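Actinorhodin polyketide putative beta-ketoacyl synthase 2 (Streptomyces coelicolor A3, PDB 1TQY) probably serves as the chain length factor that pairs with a ketosynthase to build the actinorhodin polyketide chain and helps set its length. Local coordinates at residues 106-111 and 150-155; 85-90 and 154-159; 177-182 and 190-195; 143-148 and 164-169. All blocks are in the same frame, centred on the assembly; numbering follows the deposited sequence.

Interaction 1: residues 106-111 and 150-155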
loop_
_atom_site.group_PDB
_atom_site.type_symbol
_atom_site.label_atom_id
_atom_site.label_comp_id
_atom_site.label_asym_id
_atom_site.label_seq_id
_atom_site.Cartn_x
_atom_site.Cartn_y
_atom_site.Cartn_z
ATOM N N MET B 106 13.638 -5.087 13.423
ATOM C CA MET B 106 12.330 -4.498 13.677
ATOM C C MET B 106 11.715 -3.940 12.404
ATOM O O MET B 106 12.273 -3.042 11.766
ATOM C CB MET B 106 12.442 -3.401 14.729
ATOM C CG MET B 106 12.920 -3.921 16.071
ATOM S SD MET B 106 13.036 -2.597 17.282
ATOM C CE MET B 106 14.585 -1.794 16.778
ATOM N N GLY B 107 10.556 -4.480 12.038
ATOM C CA GLY B 107 9.877 -4.025 10.836
ATOM C C GLY B 107 8.560 -3.328 11.126
ATOM O O GLY B 107 8.062 -3.362 12.251
ATOM N N VAL B 108 7.996 -2.689 10.109
ATOM C CA VAL B 108 6.730 -1.991 10.270
ATOM C C VAL B 108 5.835 -2.195 9.051
ATOM O O VAL B 108 6.195 -1.827 7.929
ATOM C CB VAL B 108 6.947 -0.468 10.503
ATOM C CG1 VAL B 108 5.601 0.245 10.621
ATOM C CG2 VAL B 108 7.744 -0.243 11.790
ATOM N N VAL B 109 4.673 -2.806 9.274
ATOM C CA VAL B 109 3.716 -3.063 8.201
ATOM C C VAL B 109 2.339 -2.527 8.582
ATOM O O VAL B 109 1.703 -3.031 9.505
ATOM C CB VAL B 109 3.580 -4.567 7.917
ATOM C CG1 VAL B 109 2.681 -4.766 6.698
ATOM C CG2 VAL B 109 4.948 -5.178 7.682
ATOM N N THR B 110 1.889 -1.500 7.866
ATOM C CA THR B 110 0.588 -0.900 8.135
ATOM C C THR B 110 -0.295 -0.866 6.918
ATOM O O THR B 110 0.177 -1.021 5.796
ATOM C CB THR B 110 0.707 0.575 8.571
ATOM O OG1 THR B 110 1.314 1.325 7.507
ATOM C CG2 THR B 110 1.518 0.705 9.854
ATOM N N ALA B 111 -1.588 -0.667 7.143
ATOM C CA ALA B 111 -2.517 -0.522 6.031
ATOM C C ALA B 111 -3.022 0.920 6.162
ATOM O O ALA B 111 -3.092 1.454 7.267
ATOM C CB ALA B 111 -3.672 -1.510 6.159
ATOM N N GLY B 150 6.361 4.961 7.638
ATOM C CA GLY B 150 7.570 5.754 7.736
ATOM C C GLY B 150 7.727 6.517 9.043
ATOM O O GLY B 150 8.837 6.625 9.562
ATOM N N GLN B 151 6.635 7.059 9.577
ATOM C CA GLN B 151 6.707 7.811 10.828
ATOM C C GLN B 151 6.926 6.881 12.011
ATOM O O GLN B 151 7.676 7.202 12.932
ATOM C CB GLN B 151 5.435 8.643 11.052
ATOM C CG GLN B 151 5.260 9.835 10.105
ATOM C CD GLN B 151 6.214 10.998 10.393
ATOM O OE1 GLN B 151 6.047 12.094 9.852
ATOM N NE2 GLN B 151 7.212 10.763 11.240
ATOM N N ILE B 152 6.269 5.724 12.004
ATOM C CA ILE B 152 6.456 4.780 13.100
ATOM C C ILE B 152 7.912 4.285 13.052
ATOM O O ILE B 152 8.590 4.201 14.083
ATOM C CB ILE B 152 5.455 3.605 12.984
ATOM C CG1 ILE B 152 4.037 4.127 13.289
ATOM C CG2 ILE B 152 5.829 2.492 13.932
ATOM C CD1 ILE B 152 2.929 3.111 13.073
ATOM N N SER B 153 8.391 3.999 11.845
ATOM C CA SER B 153 9.763 3.525 11.620
ATOM C C SER B 153 10.810 4.483 12.198
ATOM O O SER B 153 11.689 4.082 12.965
ATOM C CB SER B 153 10.001 3.355 10.114
ATOM O OG SER B 153 11.384 3.371 9.799
ATOM N N ILE B 154 10.708 5.747 11.807
ATOM C CA ILE B 154 11.625 6.790 12.252
ATOM C C ILE B 154 11.578 7.032 13.756
ATOM O O ILE B 154 12.615 7.194 14.401
ATOM C CB ILE B 154 11.306 8.121 11.543
ATOM C CG1 ILE B 154 11.548 7.969 10.046
ATOM C CG2 ILE B 154 12.162 9.251 12.112
ATOM C CD1 ILE B 154 11.146 9.171 9.259
ATOM N N ARG B 155 10.377 7.055 14.317
ATOM C CA ARG B 155 10.253 7.316 15.733
ATOM C C ARG B 155 10.826 6.223 16.621
ATOM O O ARG B 155 11.243 6.496 17.744
ATOM C CB ARG B 155 8.794 7.548 16.122
ATOM C CG ARG B 155 8.682 8.352 17.399
ATOM C CD ARG B 155 7.350 8.158 18.057
ATOM N NE ARG B 155 7.173 9.021 19.217
ATOM C CZ ARG B 155 6.101 8.980 19.998
ATOM N NH1 ARG B 155 5.126 8.120 19.735
ATOM N NH2 ARG B 155 5.997 9.801 21.035
#
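I152 lays its CG2 methyl against the fork of V108, so that one methyl faces two. With CG1 of V108 anti to the backbone N (chi1 178°), both branches turn to the helix: I152 CG2 lies 4.0 Å from V108 CG2 and equally far from V108 CG1. The two side chains cross obliquely, and the branch point itself takes part, I152 CB being 4.1 Å from V108 CG1. The other arm of the isoleucine runs on in an extended chain (chi2 174°) past the valine, bringing I152 CD1 within 4.3 Å of T110 CG2. In the layered alpha/beta architecture of the thiolase fold helices pack on sheets, and here helix 147-156 covers strand 106-111 with their directions 158° apart and their axes 8.5 Å from each other. S153 contributes backbone more than side chain, since its CA is 4.3 Å from V108 CG2. The polar ends turn to other partners: S153 OG hydrogen-bonds to M158 O, and T110 OG1 pairs with T149 OG1 just before the helical segment. A87 of helix 78-93 also packs on I152, while an apolar side chain of the partner protein's chain packs on S153.

Interaction 2: residues 85-90 and 154-159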
loop_
_atom_site.group_PDB
_atom_site.type_symbol
_atom_site.label_atom_id
_atom_site.label_comp_id
_atom_site.label_asym_id
_atom_site.label_seq_id
_atom_site.Cartn_x
_atom_site.Cartn_y
_atom_site.Cartn_z
ATOM N N THR B 85 0.480 7.212 18.465
ATOM C CA THR B 85 0.109 7.031 19.859
ATOM C C THR B 85 -0.154 5.563 20.106
ATOM O O THR B 85 0.295 4.986 21.103
ATOM C CB THR B 85 -1.152 7.821 20.193
ATOM O OG1 THR B 85 -0.934 9.202 19.894
ATOM C CG2 THR B 85 -1.514 7.660 21.655
ATOM N N ALA B 86 -0.887 4.966 19.174
ATOM C CA ALA B 86 -1.223 3.552 19.230
ATOM C C ALA B 86 0.065 2.737 19.211
ATOM O O ALA B 86 0.266 1.867 20.058
ATOM C CB ALA B 86 -2.094 3.183 18.033
ATOM N N ALA B 87 0.940 3.032 18.252
ATOM C CA ALA B 87 2.196 2.307 18.126
ATOM C C ALA B 87 3.027 2.358 19.405
ATOM O O ALA B 87 3.522 1.333 19.865
ATOM C CB ALA B 87 3.001 2.846 16.946
ATOM N N ASP B 88 3.176 3.543 19.984
ATOM C CA ASP B 88 3.967 3.672 21.205
ATOM C C ASP B 88 3.396 2.807 22.324
ATOM O O ASP B 88 4.131 2.053 22.976
ATOM C CB ASP B 88 4.032 5.136 21.648
ATOM C CG ASP B 88 4.857 5.324 22.908
ATOM O OD1 ASP B 88 6.081 5.062 22.871
ATOM O OD2 ASP B 88 4.280 5.735 23.942
ATOM N N TRP B 89 2.084 2.908 22.541
ATOM C CA TRP B 89 1.396 2.120 23.572
ATOM C C TRP B 89 1.554 0.614 23.365
ATOM O O TRP B 89 1.670 -0.147 24.330
ATOM C CB TRP B 89 -0.109 2.459 23.611
ATOM C CG TRP B 89 -0.413 3.798 24.210
ATOM C CD1 TRP B 89 0.429 4.564 24.966
ATOM C CD2 TRP B 89 -1.651 4.524 24.127
ATOM N NE1 TRP B 89 -0.204 5.722 25.355
ATOM C CE2 TRP B 89 -1.480 5.724 24.856
ATOM C CE3 TRP B 89 -2.884 4.278 23.507
ATOM C CZ2 TRP B 89 -2.499 6.679 24.986
ATOM C CZ3 TRP B 89 -3.903 5.228 23.634
ATOM C CH2 TRP B 89 -3.701 6.415 24.370
ATOM N N ALA B 90 1.556 0.188 22.105
ATOM C CA ALA B 90 1.697 -1.228 21.782
ATOM C C ALA B 90 3.098 -1.735 22.148
ATOM O O ALA B 90 3.245 -2.826 22.703
ATOM C CB ALA B 90 1.425 -1.451 20.295
ATOM N N ILE B 154 10.708 5.747 11.807
ATOM C CA ILE B 154 11.625 6.790 12.252
ATOM C C ILE B 154 11.578 7.032 13.756
ATOM O O ILE B 154 12.615 7.194 14.401
ATOM C CB ILE B 154 11.306 8.121 11.543
ATOM C CG1 ILE B 154 11.548 7.969 10.046
ATOM C CG2 ILE B 154 12.162 9.251 12.112
ATOM C CD1 ILE B 154 11.146 9.171 9.259
ATOM N N ARG B 155 10.377 7.055 14.317
ATOM C CA ARG B 155 10.253 7.316 15.733
ATOM C C ARG B 155 10.826 6.223 16.621
ATOM O O ARG B 155 11.243 6.496 17.744
ATOM C CB ARG B 155 8.794 7.548 16.122
ATOM C CG ARG B 155 8.682 8.352 17.399
ATOM C CD ARG B 155 7.350 8.158 18.057
ATOM N NE ARG B 155 7.173 9.021 19.217
ATOM C CZ ARG B 155 6.101 8.980 19.998
ATOM N NH1 ARG B 155 5.126 8.120 19.735
ATOM N NH2 ARG B 155 5.997 9.801 21.035
ATOM N N HIS B 156 10.856 4.986 16.142
ATOM C CA HIS B 156 11.374 3.921 16.984
ATOM C C HIS B 156 12.685 3.330 16.491
ATOM O O HIS B 156 13.218 2.395 17.086
ATOM C CB HIS B 156 10.296 2.849 17.148
ATOM C CG HIS B 156 9.025 3.387 17.724
ATOM N ND1 HIS B 156 8.899 3.738 19.052
ATOM C CD2 HIS B 156 7.854 3.729 17.135
ATOM C CE1 HIS B 156 7.709 4.276 19.255
ATOM N NE2 HIS B 156 7.055 4.283 18.107
ATOM N N GLY B 157 13.216 3.903 15.417
ATOM C CA GLY B 157 14.471 3.424 14.870
ATOM C C GLY B 157 14.386 2.005 14.353
ATOM O O GLY B 157 15.302 1.197 14.544
ATOM N N MET B 158 13.277 1.694 13.690
ATOM C CA MET B 158 13.075 0.361 13.128
ATOM C C MET B 158 13.526 0.394 11.674
ATOM O O MET B 158 13.010 1.184 10.895
ATOM C CB MET B 158 11.603 -0.033 13.255
ATOM C CG MET B 158 11.175 -0.119 14.701
ATOM S SD MET B 158 9.507 -0.729 14.962
ATOM C CE MET B 158 9.412 -0.576 16.777
ATOM N N ARG B 159 14.490 -0.452 11.317
ATOM C CA ARG B 159 15.033 -0.449 9.961
ATOM C C ARG B 159 14.834 -1.707 9.130
ATOM O O ARG B 159 15.284 -1.769 7.986
ATOM C CB ARG B 159 16.526 -0.118 10.018
ATOM C CG ARG B 159 16.806 1.199 10.721
ATOM C CD ARG B 159 18.155 1.776 10.349
ATOM N NE ARG B 159 18.247 3.150 10.832
ATOM C CZ ARG B 159 18.444 3.479 12.104
ATOM N NH1 ARG B 159 18.589 2.532 13.020
ATOM N NH2 ARG B 159 18.456 4.753 12.456
#
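D88 meets both R155 and H156, and no hydrogen bond joins the two segments; the contact is made of van der Waals touches and longer-range charge effects. Among the former, the methylene of D88 carries the arginine: D88 CB is 3.7 Å from R155 NH1, at the end of a side chain stretched out from CG to NE that brings the guanidinium across to helix 78-93. From the residue before, the A87 methyl comes obliquely to the imidazole, with A87 CB 4.5 Å from H156 NE2. On its own side, the same ring has R155 CB over one face, about 4.0 Å above its plane.

The electrostatic part is looser. D88 OD1 stands 4.5 Å from R155 NH1 but well out of the guanidinium plane, so any attraction between the opposite charges is probably long-range, with no N-H directed at the oxygen. The carboxylate meets the histidine differently: D88 OD1 approaches the edge of the ring 4.0 Å from H156 CE1, and the two flat groups are nearly coplanar, 11° apart. A negative charge in that position would probably help stabilise a protonated imidazole.

The chain then leaves helical conformation at G157, whose phi is positive at 64°, and M158 turns inward to pack on M106 and V108 of strand 106-111. L91 of helix 78-93 touches both H156 and M158, and P69 lies against R155. Beyond, A86 and A87 rest on I241 of strand 238-246, which places helix 78-93 between that strand and the end of helix 147-156, while R159 reaches a backbone group of the partner protein's chain.

Interaction 3: residues 177-182 and 190-195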
loop_
_atom_site.group_PDB
_atom_site.type_symbol
_atom_site.label_atom_id
_atom_site.label_comp_id
_atom_site.label_asym_id
_atom_site.label_seq_id
_atom_site.Cartn_x
_atom_site.Cartn_y
_atom_site.Cartn_z
ATOM N N GLY B 177 -1.342 -9.984 8.122
ATOM C CA GLY B 177 -0.905 -11.207 7.478
ATOM C C GLY B 177 0.445 -10.966 6.821
ATOM O O GLY B 177 1.300 -11.857 6.763
ATOM N N HIS B 178 0.641 -9.749 6.323
ATOM C CA HIS B 178 1.896 -9.385 5.656
ATOM C C HIS B 178 3.037 -9.390 6.680
ATOM O O HIS B 178 4.175 -9.766 6.377
ATOM C CB HIS B 178 1.761 -7.998 5.007
ATOM C CG HIS B 178 2.930 -7.604 4.153
ATOM N ND1 HIS B 178 2.815 -7.356 2.800
ATOM C CD2 HIS B 178 4.229 -7.369 4.465
ATOM C CE1 HIS B 178 3.989 -6.985 2.317
ATOM N NE2 HIS B 178 4.865 -6.984 3.307
ATOM N N ALA B 179 2.716 -8.968 7.899
ATOM C CA ALA B 179 3.701 -8.950 8.966
ATOM C C ALA B 179 4.090 -10.381 9.292
ATOM O O ALA B 179 5.272 -10.702 9.446
ATOM C CB ALA B 179 3.134 -8.276 10.201
ATOM N N ARG B 180 3.086 -11.245 9.405
ATOM C CA ARG B 180 3.346 -12.648 9.717
ATOM C C ARG B 180 4.341 -13.241 8.727
ATOM O O ARG B 180 5.245 -13.970 9.120
ATOM C CB ARG B 180 2.046 -13.457 9.694
ATOM C CG ARG B 180 2.251 -14.962 9.794
ATOM C CD ARG B 180 1.007 -15.633 10.347
ATOM N NE ARG B 180 1.075 -17.098 10.313
ATOM C CZ ARG B 180 0.680 -17.846 9.288
ATOM N NH1 ARG B 180 0.184 -17.276 8.197
ATOM N NH2 ARG B 180 0.764 -19.171 9.362
ATOM N N ARG B 181 4.177 -12.912 7.451
ATOM C CA ARG B 181 5.063 -13.417 6.413
ATOM C C ARG B 181 6.490 -12.942 6.669
ATOM O O ARG B 181 7.441 -13.723 6.648
ATOM C CB ARG B 181 4.598 -12.912 5.049
ATOM C CG ARG B 181 5.312 -13.529 3.859
ATOM C CD ARG B 181 4.665 -13.092 2.548
ATOM N NE ARG B 181 4.904 -11.677 2.286
ATOM C CZ ARG B 181 4.343 -10.980 1.299
ATOM N NH1 ARG B 181 3.490 -11.562 0.463
ATOM N NH2 ARG B 181 4.645 -9.694 1.146
ATOM N N THR B 182 6.618 -11.646 6.920
ATOM C CA THR B 182 7.907 -11.026 7.172
ATOM C C THR B 182 8.629 -11.658 8.370
ATOM O O THR B 182 9.805 -12.035 8.277
ATOM C CB THR B 182 7.722 -9.499 7.358
ATOM O OG1 THR B 182 7.078 -8.975 6.193
ATOM C CG2 THR B 182 9.065 -8.806 7.524
ATOM N N VAL B 190 7.759 -7.179 14.445
ATOM C CA VAL B 190 7.107 -6.380 13.428
ATOM C C VAL B 190 5.921 -5.645 14.037
ATOM O O VAL B 190 5.067 -6.245 14.702
ATOM C CB VAL B 190 6.621 -7.258 12.249
ATOM C CG1 VAL B 190 5.769 -6.420 11.301
ATOM C CG2 VAL B 190 7.821 -7.835 11.498
ATOM N N VAL B 191 5.889 -4.333 13.833
ATOM C CA VAL B 191 4.800 -3.505 14.336
ATOM C C VAL B 191 3.801 -3.438 13.191
ATOM O O VAL B 191 4.152 -3.095 12.061
ATOM C CB VAL B 191 5.301 -2.092 14.700
ATOM C CG1 VAL B 191 4.121 -1.188 15.025
ATOM C CG2 VAL B 191 6.232 -2.182 15.888
ATOM N N SER B 192 2.551 -3.758 13.479
ATOM C CA SER B 192 1.568 -3.818 12.410
ATOM C C SER B 192 0.203 -3.339 12.838
ATOM O O SER B 192 -0.170 -3.425 14.008
ATOM C CB SER B 192 1.465 -5.275 11.922
ATOM O OG SER B 192 0.733 -5.375 10.715
ATOM N N GLY B 193 -0.551 -2.843 11.874
ATOM C CA GLY B 193 -1.877 -2.367 12.180
ATOM C C GLY B 193 -2.302 -1.335 11.172
ATOM O O GLY B 193 -1.819 -1.292 10.040
ATOM N N GLY B 194 -3.218 -0.488 11.611
ATOM C CA GLY B 194 -3.729 0.557 10.757
ATOM C C GLY B 194 -4.624 1.469 11.560
ATOM O O GLY B 194 -5.153 1.103 12.617
ATOM N N VAL B 195 -4.769 2.672 11.031
ATOM C CA VAL B 195 -5.578 3.715 11.621
ATOM C C VAL B 195 -6.017 4.599 10.470
ATOM O O VAL B 195 -5.222 4.904 9.588
ATOM C CB VAL B 195 -4.755 4.580 12.611
ATOM C CG1 VAL B 195 -5.553 5.809 13.015
ATOM C CG2 VAL B 195 -4.398 3.772 13.854
#
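A179 presses its single methyl into the notch between V190 and S192, two residues on the same side of the strand. The fit to the valine is tight: A179 CB is 3.4 Å from V190 CG1, shorter than usual for two carbons, and the same V190 CG1 lies 4.0 Å from A179 CA. That branch of the valine is anti to its own backbone N (chi1 172°), which leans it over the helix, while the second branch extends one turn along, where V190 CG2 meets T182 CG2 at 4.3 Å. The serine completes the notch, with S192 CB and S192 OG both 3.8 Å from A179 CB.

S192 is held in place by partners beyond the contact. Its OG hydrogen-bonds to V109 O on the adjoining strand and has a weaker bond to A175 O, one turn earlier in the helix than A179, so a buried hydroxyl links strand and helix beside an otherwise apolar touch. The backbone of the strand is fixed from two directions: V191 bonds with G107 and V109 of strand 106-111, and V190 and S192 bond with L244 and L242 of strand 238-246. L244 also packs on A179. On the residues just after A179, R180 makes a salt bridge to D291, and R181 hydrogen-bonds to a polar side chain of the partner protein's chain.

Helix 171-185 thus runs back along the strand that follows it, 169° between their directions, as the return limb of the beta-alpha-beta crossover from strand 163-166 to strand 189-196, a connection that belongs to the thiolase fold of ketosynthases.

Interaction 4: residues 143-148 and 164-169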
loop_
_atom_site.group_PDB
_atom_site.type_symbol
_atom_site.label_atom_id
_atom_site.label_comp_id
_atom_site.label_asym_id
_atom_site.label_seq_id
_atom_site.Cartn_x
_atom_site.Cartn_y
_atom_site.Cartn_z
ATOM N N TRP B 143 0.465 13.253 3.617
ATOM C CA TRP B 143 -0.712 12.644 3.005
ATOM C C TRP B 143 -0.553 11.222 2.451
ATOM O O TRP B 143 -1.403 10.375 2.705
ATOM C CB TRP B 143 -1.210 13.539 1.871
ATOM C CG TRP B 143 -2.223 12.868 0.974
ATOM C CD1 TRP B 143 -3.471 12.436 1.328
ATOM C CD2 TRP B 143 -2.048 12.505 -0.403
ATOM N NE1 TRP B 143 -4.080 11.825 0.257
ATOM C CE2 TRP B 143 -3.229 11.853 -0.816
ATOM C CE3 TRP B 143 -1.006 12.664 -1.327
ATOM C CZ2 TRP B 143 -3.402 11.357 -2.113
ATOM C CZ3 TRP B 143 -1.175 12.172 -2.619
ATOM C CH2 TRP B 143 -2.369 11.525 -2.998
ATOM N N PHE B 144 0.518 10.978 1.691
ATOM C CA PHE B 144 0.724 9.682 1.048
ATOM C C PHE B 144 0.437 8.480 1.950
ATOM O O PHE B 144 0.577 8.547 3.180
ATOM C CB PHE B 144 2.113 9.616 0.336
ATOM C CG PHE B 144 3.295 9.269 1.226
ATOM C CD1 PHE B 144 3.422 9.792 2.511
ATOM C CD2 PHE B 144 4.323 8.454 0.731
ATOM C CE1 PHE B 144 4.565 9.509 3.300
ATOM C CE2 PHE B 144 5.465 8.164 1.500
ATOM C CZ PHE B 144 5.588 8.691 2.788
ATOM N N TYR B 145 -0.014 7.393 1.329
ATOM C CA TYR B 145 -0.419 6.196 2.059
ATOM C C TYR B 145 0.628 5.545 2.945
ATOM O O TYR B 145 0.292 4.949 3.957
ATOM C CB TYR B 145 -1.021 5.205 1.064
ATOM C CG TYR B 145 -2.135 5.878 0.285
ATOM C CD1 TYR B 145 -3.378 6.131 0.876
ATOM C CD2 TYR B 145 -1.890 6.422 -0.978
ATOM C CE1 TYR B 145 -4.337 6.924 0.236
ATOM C CE2 TYR B 145 -2.841 7.218 -1.623
ATOM C CZ TYR B 145 -4.060 7.469 -1.002
ATOM O OH TYR B 145 -4.962 8.313 -1.605
ATOM N N ALA B 146 1.900 5.681 2.585
ATOM C CA ALA B 146 2.968 5.096 3.386
ATOM C C ALA B 146 3.274 5.876 4.667
ATOM O O ALA B 146 3.970 5.365 5.538
ATOM C CB ALA B 146 4.236 4.995 2.554
ATOM N N VAL B 147 2.738 7.087 4.795
ATOM C CA VAL B 147 3.050 7.939 5.943
ATOM C C VAL B 147 3.167 7.283 7.316
ATOM O O VAL B 147 4.187 7.446 7.986
ATOM C CB VAL B 147 2.082 9.180 6.041
ATOM C CG1 VAL B 147 0.633 8.740 6.314
ATOM C CG2 VAL B 147 2.571 10.119 7.136
ATOM N N ASN B 148 2.166 6.518 7.734
ATOM C CA ASN B 148 2.240 5.906 9.054
ATOM C C ASN B 148 3.324 4.852 9.242
ATOM O O ASN B 148 3.792 4.624 10.361
ATOM C CB ASN B 148 0.877 5.363 9.450
ATOM C CG ASN B 148 -0.177 6.430 9.388
ATOM O OD1 ASN B 148 0.094 7.590 9.724
ATOM N ND2 ASN B 148 -1.377 6.069 8.953
ATOM N N ALA B 164 3.481 -0.685 3.375
ATOM C CA ALA B 164 2.189 -0.027 3.557
ATOM C C ALA B 164 1.322 -0.586 2.438
ATOM O O ALA B 164 1.742 -0.636 1.280
ATOM C CB ALA B 164 2.317 1.490 3.425
ATOM N N LEU B 165 0.117 -0.997 2.801
ATOM C CA LEU B 165 -0.816 -1.602 1.871
ATOM C C LEU B 165 -2.111 -0.813 1.862
ATOM O O LEU B 165 -2.426 -0.132 2.831
ATOM C CB LEU B 165 -1.118 -3.038 2.321
ATOM C CG LEU B 165 0.065 -3.980 2.532
ATOM C CD1 LEU B 165 -0.426 -5.355 2.978
ATOM C CD2 LEU B 165 0.847 -4.098 1.242
ATOM N N VAL B 166 -2.840 -0.888 0.753
ATOM C CA VAL B 166 -4.132 -0.227 0.641
ATOM C C VAL B 166 -5.117 -1.229 0.033
ATOM O O VAL B 166 -4.893 -1.740 -1.064
ATOM C CB VAL B 166 -4.085 1.038 -0.271
ATOM C CG1 VAL B 166 -5.476 1.676 -0.317
ATOM C CG2 VAL B 166 -3.071 2.057 0.261
ATOM N N ALA B 167 -6.199 -1.506 0.760
ATOM C CA ALA B 167 -7.246 -2.442 0.333
ATOM C C ALA B 167 -8.501 -2.140 1.153
ATOM O O ALA B 167 -9.140 -3.039 1.709
ATOM C CB ALA B 167 -6.795 -3.888 0.574
ATOM N N GLU B 168 -8.841 -0.857 1.213
ATOM C CA GLU B 168 -9.975 -0.368 1.989
ATOM C C GLU B 168 -10.001 -1.059 3.356
ATOM O O GLU B 168 -8.942 -1.204 3.977
ATOM C CB GLU B 168 -11.273 -0.561 1.215
ATOM C CG GLU B 168 -12.292 0.525 1.525
ATOM C CD GLU B 168 -13.475 -0.019 2.298
ATOM O OE1 GLU B 168 -14.283 0.791 2.788
ATOM O OE2 GLU B 168 -13.589 -1.263 2.410
ATOM N N GLN B 169 -11.169 -1.485 3.836
ATOM C CA GLN B 169 -11.258 -2.131 5.166
ATOM C C GLN B 169 -10.626 -3.521 5.258
ATOM O O GLN B 169 -10.500 -4.092 6.344
ATOM C CB GLN B 169 -12.725 -2.212 5.645
ATOM C CG GLN B 169 -12.880 -2.759 7.090
ATOM C CD GLN B 169 -13.629 -1.802 8.023
ATOM O OE1 GLN B 169 -13.714 -0.602 7.755
ATOM N NE2 GLN B 169 -14.156 -2.330 9.130
#
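E168 OE2, just beyond the strand whose V166 meets Y145, accepts two backbone N-H groups. One comes from its neighbour, Q169 N at 2.8 Å in a nearly straight bond (174°) that reaches the oxygen from above the carboxylate plane, 62° out of it; the other is R399 N. The first is local to the turn after the strand; the second ties that turn to the loop of R399. In the strand itself, V166 CG2 lies 3.8 Å from Y145 CB and 3.9 Å from Y145 CG, at the root of the phenol ring, lying at a slant to it. With CG1 of V166 anti to the backbone N (chi1 -179°), it is the other branch that reaches the tyrosine.

Two residues earlier, A164 CB settles on the backbone of A146, 3.7 Å from its CA, and is 4.1 Å from A146 CB. A146 belongs to a type I turn, F144 to V147, that leads into helix 147-156. In this thiolase-like fold the strand lies at the dimer interface: L165 and V166 pair antiparallel with a strand of the partner protein's chain, so the sheet continues from one protein to the other, and Q169 stands at the position where ketosynthases of the family carry their catalytic cysteine. Y145 O, 4.0 Å from A164 CB, also receives a weak hydrogen bond from N112 ND2. Side chains of the partner chain pack on Y145 and V166, and N148 OD1 is bonded to T80 OG1.

Reading from the N terminus, helix 78-93 comes first and its contact with 154-159, interaction 2, closes the longest loop. Strand 106-111 opens interaction 1, which closes on 150-155, sharing I154 and R155 with interaction 2, so the two loops end on the same part of helix 147-156. Interaction 4 opens at 143-148, inside both loops, but closes only at 164-169, crossing each of them. Interaction 3 follows separately, joining helix 171-185 to strand 189-196. The strands of interactions 1, 3 and 4 lie side by side, 106-111 between 163-166 and 189-196, and M158 bridges from interaction 2 to V108 and V191, tying helices to sheet.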